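Long-range contacts in twin-arginine translocation pathway signal (Rhodoferax ferrireducens, PDB 5IM2), which probably serves as the solute-binding protein of a TRAP transporter, holding a small aromatic carboxylate, here copurified benzoate, between its two lobes: residues M57-N62 against A87-Q92; Q65-V70 against G293-V298. All blocks are in the same frame, centred on the assembly; numbering follows the deposited sequence.

Both contacts involve the helix 62-78 region of one lobe, and their centres lie 14 Å apart. Contact 1 sets the loop that leads into this helix against the end of strand 83-88; contact 2 packs the helix's early turns against helix 289-301. They are directly joined: P59 O of contact 1 lies 2.8 Å from Q65 NE2 of contact 2, a probable hydrogen bond, and M57 CG comes within 4.3 Å of H68 CE1. The two differ in their relation to the ligand. The side chain of M57, a pocket residue, is about 4 Å from the benzoate, whereas that of M67 is about 8 Å away. N62 adds a further tie to the pocket by hydrogen-bonding E234.

Contact 1 (M57-N62 against A87-Q92); sequences MAPQSN and AYPAMQ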
ATOM      1  N   MET A  57       3.562  10.912   3.265  1.00 18.62           N
ATOM      2  CA  MET A  57       2.616  10.911   4.367  1.00 17.60           C
ATOM      3  C   MET A  57       2.676  12.226   5.128  1.00 20.46           C
ATOM      4  O   MET A  57       3.735  12.840   5.270  1.00 23.98           O
ATOM      5  CB  MET A  57       2.920   9.763   5.332  1.00 16.37           C
ATOM      6  CG  MET A  57       2.804   8.372   4.718  1.00 17.06           C
ATOM      7  SD  MET A  57       1.211   8.051   3.920  1.00 19.17           S
ATOM      8  CE  MET A  57       0.087   8.123   5.323  1.00 27.93           C
ATOM      9  N   ALA A  58       1.516  12.645   5.619  1.00 21.21           N
ATOM     10  CA  ALA A  58       1.445  13.758   6.547  1.00 24.60           C
ATOM     11  C   ALA A  58       2.060  13.359   7.880  1.00 24.05           C
ATOM     12  O   ALA A  58       1.926  12.212   8.305  1.00 23.32           O
ATOM     13  CB  ALA A  58      -0.001  14.162   6.773  1.00 26.68           C
ATOM     14  N   PRO A  59       2.701  14.291   8.591  1.00 23.48           N
ATOM     15  CA  PRO A  59       3.276  13.911   9.893  1.00 23.54           C
ATOM     16  C   PRO A  59       2.248  13.447  10.925  1.00 27.67           C
ATOM     17  O   PRO A  59       2.580  12.620  11.783  1.00 24.31           O
ATOM     18  CB  PRO A  59       4.002  15.184  10.351  1.00 30.89           C
ATOM     19  CG  PRO A  59       3.411  16.277   9.581  1.00 28.89           C
ATOM     20  CD  PRO A  59       2.970  15.692   8.257  1.00 23.06           C
ATOM     21  N   GLN A  60       1.002  13.905  10.855  1.00 24.21           N
ATOM     22  CA  GLN A  60       0.021  13.515  11.859  1.00 29.21           C
ATOM     23  C   GLN A  60      -0.691  12.199  11.522  1.00 40.30           C
ATOM     24  O   GLN A  60      -1.754  11.908  12.078  1.00 58.61           O
ATOM     25  CB  GLN A  60      -0.985  14.647  12.066  1.00 31.96           C
ATOM     26  CG  GLN A  60      -0.349  15.856  12.771  1.00 45.63           C
ATOM     27  CD  GLN A  60       0.478  15.457  14.001  1.00 48.73           C
ATOM     28  OE1 GLN A  60      -0.017  14.771  14.895  1.00 47.15           O
ATOM     29  NE2 GLN A  60       1.751  15.862  14.030  1.00 47.39           N
ATOM     30  N   SER A  61      -0.094  11.375  10.690  1.00 29.00           N
ATOM     31  CA  SER A  61      -0.713  10.148  10.215  1.00 22.89           C
ATOM     32  C   SER A  61      -0.258   8.959  11.037  1.00 27.52           C
ATOM     33  O   SER A  61       0.828   8.970  11.612  1.00 19.54           O
ATOM     34  CB  SER A  61      -0.341   9.897   8.761  1.00 24.79           C
ATOM     35  OG  SER A  61       1.066   9.705   8.643  1.00 19.40           O
ATOM     36  N   ASN A  62      -1.092   7.908  11.026  1.00 24.82           N
ATOM     37  CA  ASN A  62      -0.738   6.623  11.624  1.00 20.33           C
ATOM     38  C   ASN A  62       0.584   6.103  11.068  1.00 20.25           C
ATOM     39  O   ASN A  62       1.430   5.618  11.818  1.00 21.03           O
ATOM     40  CB  ASN A  62      -1.870   5.604  11.369  1.00 20.77           C
ATOM     41  CG  ASN A  62      -1.497   4.188  11.767  1.00 31.35           C
ATOM     42  OD1 ASN A  62      -1.048   3.944  12.895  1.00 25.06           O
ATOM     43  ND2 ASN A  62      -1.717   3.235  10.857  1.00 24.49           N
ATOM     44  N   ALA A  87      14.642  13.432   8.447  1.00 23.08           N
ATOM     45  CA  ALA A  87      13.429  12.831   7.929  1.00 23.73           C
ATOM     46  C   ALA A  87      12.506  13.915   7.390  1.00 21.66           C
ATOM     47  O   ALA A  87      12.326  14.950   8.022  1.00 23.79           O
ATOM     48  CB  ALA A  87      12.716  12.034   9.013  1.00 26.83           C
ATOM     49  N   TYR A  88      11.856  13.625   6.271  1.00 19.47           N
ATOM     50  CA  TYR A  88      11.019  14.610   5.583  1.00 22.66           C
ATOM     51  C   TYR A  88       9.682  13.991   5.191  1.00 21.35           C
ATOM     52  O   TYR A  88       9.639  13.143   4.272  1.00 18.89           O
ATOM     53  CB  TYR A  88      11.750  15.144   4.369  1.00 21.57           C
ATOM     54  CG  TYR A  88      13.028  15.839   4.758  1.00 22.25           C
ATOM     55  CD1 TYR A  88      13.003  17.113   5.296  1.00 22.70           C
ATOM     56  CD2 TYR A  88      14.249  15.213   4.618  1.00 21.77           C
ATOM     57  CE1 TYR A  88      14.169  17.761   5.657  1.00 23.96           C
ATOM     58  CE2 TYR A  88      15.424  15.860   4.969  1.00 22.93           C
ATOM     59  CZ  TYR A  88      15.371  17.129   5.504  1.00 23.99           C
ATOM     60  OH  TYR A  88      16.521  17.809   5.883  1.00 26.29           O
ATOM     61  N   PRO A  89       8.596  14.315   5.883  1.00 22.39           N
ATOM     62  CA  PRO A  89       7.271  13.863   5.465  1.00 22.08           C
ATOM     63  C   PRO A  89       6.686  14.795   4.398  1.00 21.93           C
ATOM     64  O   PRO A  89       7.289  15.784   4.023  1.00 20.00           O
ATOM     65  CB  PRO A  89       6.472  13.926   6.756  1.00 20.35           C
ATOM     66  CG  PRO A  89       7.069  15.135   7.472  1.00 23.84           C
ATOM     67  CD  PRO A  89       8.532  15.182   7.082  1.00 24.00           C
ATOM     68  N   ALA A  90       5.478  14.448   3.921  1.00 22.52           N
ATOM     69  CA  ALA A  90       4.620  15.391   3.186  1.00 21.73           C
ATOM     70  C   ALA A  90       5.322  15.962   1.947  1.00 21.59           C
ATOM     71  O   ALA A  90       5.161  17.146   1.581  1.00 22.75           O
ATOM     72  CB  ALA A  90       4.158  16.496   4.123  1.00 24.72           C
ATOM     73  N   MET A  91       6.132  15.120   1.311  1.00 19.86           N
ATOM     74  CA  MET A  91       6.951  15.501   0.149  1.00 23.17           C
ATOM     75  C   MET A  91       7.688  16.824   0.355  1.00 27.78           C
ATOM     76  O   MET A  91       7.857  17.607  -0.576  1.00 26.72           O
ATOM     77  CB  MET A  91       6.093  15.572  -1.118  1.00 23.02           C
ATOM     78  CG  MET A  91       5.483  14.244  -1.520  1.00 24.07           C
ATOM     79  SD  MET A  91       6.666  12.900  -1.762  1.00 21.51           S
ATOM     80  CE  MET A  91       7.771  13.535  -2.982  1.00 25.74           C
ATOM     81  N   GLN A  92       8.204  17.059   1.567  1.00 21.79           N
ATOM     82  CA  GLN A  92       8.764  18.376   1.877  1.00 28.28           C
ATOM     83  C   GLN A  92      10.014  18.697   1.083  1.00 32.93           C
ATOM     84  O   GLN A  92      10.377  19.872   0.978  1.00 37.14           O
ATOM     85  CB  GLN A  92       9.113  18.477   3.357  1.00 22.08           C
ATOM     86  CG  GLN A  92       7.919  18.791   4.190  1.00 24.19           C
ATOM     87  CD  GLN A  92       8.189  18.592   5.630  1.00 25.47           C
ATOM     88  OE1 GLN A  92       9.315  18.245   6.038  1.00 24.30           O
ATOM     89  NE2 GLN A  92       7.173  18.803   6.433  1.00 31.71           N
TER
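P89 sets its ring against the backbone of M57 and the ring of P59, and the contact is best traced along that pyrrolidine. P89 CB points at the loop and lies 3.3 Å from M57 O and 4.2 Å from P59 CD. The next atom, P89 CG, has the same ring beside it, with P59 CB and P59 CD both at 4.2 Å. P89 CD, where the ring closes back on the nitrogen, turns to its own segment and has Q92 OE1 3.3 Å away; the same oxygen lies in plane at the edge of the Y88 ring. The two prolines cross at about a right angle, and W64 of helix 62-78 also packs on P89.

One polar link joins the segments. A90 N donates to M57 O over 2.7 Å, but the N-H...O angle of 130° makes it a weak, strongly bent bond. That amide is presented by a tight turn in which Q92 N bonds P89 O, with A90 and M91 both in left-handed backbone conformation. The A90 methyl, CB, lies 3.9 Å from M57 O, with P59 CD farther off at 4.4 Å.

On the other side, A58 to S61 form a type I turn with P59 at its first corner. A58 O accepts two donors, S61 N and S61 OG; the hydroxyl, 2.7 Å away, approaches at a C=O...O angle of 162°. S61 OG also takes the amide of W64, so one N-cap residue both fastens the turn and starts the helix. The M57 side chain leaves its backbone away from segment 87-92 and touches V235 and the benzoate. Strands 49-55 and 83-88 are parallel neighbours linked through helix 62-78, so the arrangement is the carboxyl-end loop region of a beta-alpha-beta unit, in keeping with the ligand-lining loops of periplasmic solute-binding lobes.

Contact 2 (Q65-V70 against G293-V298); sequences QNMHKV and GWLGRV
M67 packs between L295 and V298 in a near-antiparallel helix pair of the solute-binding fold. The local axes of 65-70 and 293-298 make an angle of 150° and approach to 9.9 Å; M67 and L295 also touch Q166 on the edge strand 161-167, which places the interface over one side of the five-stranded sheet.

M67 and V298 slide past each other in opposite directions, bringing M67 CG to 3.5 Å from V298 CG1. Against L295 the methionine runs at a slant: CB and CE both approach CD2. The bend at chi3 (56°) folds CE back onto the helix 293-298 backbone, 3.6 Å from L295 O. With an alanine here CG, SD and CE are gone, and a gap would probably open beside V298 CG1 and L295 O.

The second cluster is built on W294. Its CG stands opposite the backbone N (chi1 171°), which carries the indole across to the facing helix, where CZ2 lies 3.6 Å from V70 CG1 in an oblique approach. M67 O sits at the ring edge near its plane, 3.9 Å from CH2. One face is backed from its own helix by V298 CG2, 3.4 Å above the plane and offset toward the rim. The other methyl of V298, CG1, rests 3.5 Å from N66 O.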
ATOM      1  N   GLN A  65       3.651   8.349  12.377  1.00 18.02           N
ATOM      2  CA  GLN A  65       3.834   8.307  13.824  1.00 20.35           C
ATOM      3  C   GLN A  65       4.179   6.907  14.310  1.00 22.04           C
ATOM      4  O   GLN A  65       5.029   6.741  15.200  1.00 20.20           O
ATOM      5  CB  GLN A  65       2.568   8.806  14.533  1.00 20.08           C
ATOM      6  CG  GLN A  65       2.218  10.254  14.314  1.00 23.48           C
ATOM      7  CD  GLN A  65       3.144  11.192  15.020  1.00 31.77           C
ATOM      8  OE1 GLN A  65       3.672  10.870  16.084  1.00 40.60           O
ATOM      9  NE2 GLN A  65       3.360  12.374  14.431  1.00 38.38           N
ATOM     10  N   ASN A  66       3.529   5.881  13.760  1.00 21.99           N
ATOM     11  CA  ASN A  66       3.627   4.539  14.323  1.00 20.60           C
ATOM     12  C   ASN A  66       4.413   3.561  13.482  1.00 17.98           C
ATOM     13  O   ASN A  66       4.684   2.446  13.960  1.00 21.90           O
ATOM     14  CB  ASN A  66       2.225   3.960  14.540  1.00 20.36           C
ATOM     15  CG  ASN A  66       1.424   4.766  15.515  1.00 25.22           C
ATOM     16  OD1 ASN A  66       1.939   5.194  16.563  1.00 23.64           O
ATOM     17  ND2 ASN A  66       0.167   5.010  15.182  1.00 26.92           N
ATOM     18  N   MET A  67       4.794   3.938  12.262  1.00 16.83           N
ATOM     19  CA  MET A  67       5.653   3.101  11.433  1.00 15.99           C
ATOM     20  C   MET A  67       6.972   3.783  11.128  1.00 18.49           C
ATOM     21  O   MET A  67       8.026   3.291  11.550  1.00 20.00           O
ATOM     22  CB  MET A  67       4.919   2.722  10.134  1.00 22.27           C
ATOM     23  CG  MET A  67       3.696   1.891  10.430  1.00 21.33           C
ATOM     24  SD  MET A  67       2.483   1.818   9.098  1.00 21.80           S
ATOM     25  CE  MET A  67       3.500   1.208   7.778  1.00 19.70           C
ATOM     26  N   HIS A  68       6.943   4.940  10.461  1.00 17.20           N
ATOM     27  CA  HIS A  68       8.176   5.602  10.044  1.00 14.72           C
ATOM     28  C   HIS A  68       9.018   6.080  11.224  1.00 15.94           C
ATOM     29  O   HIS A  68      10.204   5.751  11.310  1.00 20.71           O
ATOM     30  CB  HIS A  68       7.838   6.751   9.118  1.00 17.12           C
ATOM     31  CG  HIS A  68       7.286   6.267   7.824  1.00 17.46           C
ATOM     32  ND1 HIS A  68       6.872   7.110   6.812  1.00 18.34           N
ATOM     33  CD2 HIS A  68       7.103   5.004   7.374  1.00 17.47           C
ATOM     34  CE1 HIS A  68       6.433   6.379   5.801  1.00 17.59           C
ATOM     35  NE2 HIS A  68       6.576   5.102   6.110  1.00 20.13           N
ATOM     36  N   LYS A  69       8.439   6.879  12.131  1.00 18.76           N
ATOM     37  CA  LYS A  69       9.201   7.361  13.283  1.00 18.70           C
ATOM     38  C   LYS A  69       9.664   6.217  14.162  1.00 17.94           C
ATOM     39  O   LYS A  69      10.767   6.254  14.722  1.00 22.32           O
ATOM     40  CB  LYS A  69       8.373   8.343  14.110  1.00 21.49           C
ATOM     41  CG  LYS A  69       8.264   9.730  13.454  1.00 22.02           C
ATOM     42  CD  LYS A  69       7.462  10.692  14.293  1.00 26.36           C
ATOM     43  CE  LYS A  69       8.181  11.084  15.545  1.00 44.55           C
ATOM     44  NZ  LYS A  69       7.491  12.244  16.172  1.00 56.76           N
ATOM     45  N   VAL A  70       8.830   5.202  14.307  1.00 19.88           N
ATOM     46  CA  VAL A  70       9.191   4.062  15.132  1.00 21.53           C
ATOM     47  C   VAL A  70      10.368   3.306  14.526  1.00 26.01           C
ATOM     48  O   VAL A  70      11.299   2.908  15.236  1.00 23.70           O
ATOM     49  CB  VAL A  70       7.958   3.167  15.326  1.00 17.88           C
ATOM     50  CG1 VAL A  70       8.322   1.880  16.015  1.00 18.51           C
ATOM     51  CG2 VAL A  70       6.907   3.920  16.128  1.00 27.10           C
ATOM     52  N   GLY A 293       6.483  -7.915   7.820  1.00 12.85           N
ATOM     53  CA  GLY A 293       5.280  -8.272   8.544  1.00 16.16           C
ATOM     54  C   GLY A 293       4.880  -7.233   9.577  1.00 14.69           C
ATOM     55  O   GLY A 293       3.700  -6.942   9.743  1.00 16.57           O
ATOM     56  N   TRP A 294       5.865  -6.661  10.281  1.00 13.19           N
ATOM     57  CA  TRP A 294       5.583  -5.705  11.339  1.00 14.98           C
ATOM     58  C   TRP A 294       4.970  -4.428  10.769  1.00 19.97           C
ATOM     59  O   TRP A 294       3.977  -3.922  11.290  1.00 17.05           O
ATOM     60  CB  TRP A 294       6.869  -5.417  12.117  1.00 21.63           C
ATOM     61  CG  TRP A 294       6.688  -4.326  13.041  1.00 21.66           C
ATOM     62  CD1 TRP A 294       6.067  -4.377  14.255  1.00 34.60           C
ATOM     63  CD2 TRP A 294       7.067  -2.961  12.830  1.00 28.83           C
ATOM     64  NE1 TRP A 294       6.051  -3.116  14.820  1.00 44.75           N
ATOM     65  CE2 TRP A 294       6.661  -2.234  13.962  1.00 41.34           C
ATOM     66  CE3 TRP A 294       7.724  -2.286  11.793  1.00 43.59           C
ATOM     67  CZ2 TRP A 294       6.887  -0.860  14.083  1.00 46.72           C
ATOM     68  CZ3 TRP A 294       7.948  -0.927  11.918  1.00 45.22           C
ATOM     69  CH2 TRP A 294       7.532  -0.230  13.052  1.00 38.00           C
ATOM     70  N   LEU A 295       5.502  -3.937   9.659  1.00 16.08           N
ATOM     71  CA  LEU A 295       4.930  -2.754   9.022  1.00 17.36           C
ATOM     72  C   LEU A 295       3.479  -2.984   8.630  1.00 14.28           C
ATOM     73  O   LEU A 295       2.616  -2.125   8.855  1.00 14.60           O
ATOM     74  CB  LEU A 295       5.761  -2.353   7.801  1.00 17.26           C
ATOM     75  CG  LEU A 295       7.119  -1.738   8.094  1.00 19.13           C
ATOM     76  CD1 LEU A 295       7.968  -1.607   6.843  1.00 18.35           C
ATOM     77  CD2 LEU A 295       6.911  -0.342   8.703  1.00 22.72           C
ATOM     78  N   GLY A 296       3.195  -4.109   7.964  1.00 16.48           N
ATOM     79  CA  GLY A 296       1.820  -4.419   7.613  1.00 15.75           C
ATOM     80  C   GLY A 296       0.917  -4.551   8.830  1.00 16.31           C
ATOM     81  O   GLY A 296      -0.207  -4.057   8.836  1.00 17.87           O
ATOM     82  N   ARG A 297       1.390  -5.232   9.882  1.00 13.76           N
ATOM     83  CA  ARG A 297       0.573  -5.399  11.071  1.00 16.85           C
ATOM     84  C   ARG A 297       0.168  -4.035  11.643  1.00 18.27           C
ATOM     85  O   ARG A 297      -1.002  -3.808  11.988  1.00 16.45           O
ATOM     86  CB  ARG A 297       1.329  -6.222  12.115  1.00 17.88           C
ATOM     87  CG  ARG A 297       0.484  -6.581  13.269  1.00 17.89           C
ATOM     88  CD  ARG A 297       1.170  -7.394  14.359  1.00 19.39           C
ATOM     89  NE  ARG A 297       0.184  -7.579  15.415  1.00 27.48           N
ATOM     90  CZ  ARG A 297      -0.502  -8.692  15.662  1.00 38.89           C
ATOM     91  NH1 ARG A 297      -0.285  -9.821  14.984  1.00 30.57           N
ATOM     92  NH2 ARG A 297      -1.397  -8.679  16.643  1.00 45.07           N
ATOM     93  N   VAL A 298       1.130  -3.119  11.742  1.00 17.11           N
ATOM     94  CA  VAL A 298       0.887  -1.802  12.347  1.00 15.25           C
ATOM     95  C   VAL A 298      -0.026  -0.966  11.459  1.00 18.27           C
ATOM     96  O   VAL A 298      -0.918  -0.252  11.955  1.00 17.61           O
ATOM     97  CB  VAL A 298       2.225  -1.098  12.628  1.00 15.10           C
ATOM     98  CG1 VAL A 298       1.992   0.325  13.093  1.00 19.53           C
ATOM     99  CG2 VAL A 298       3.001  -1.883  13.695  1.00 18.34           C
TER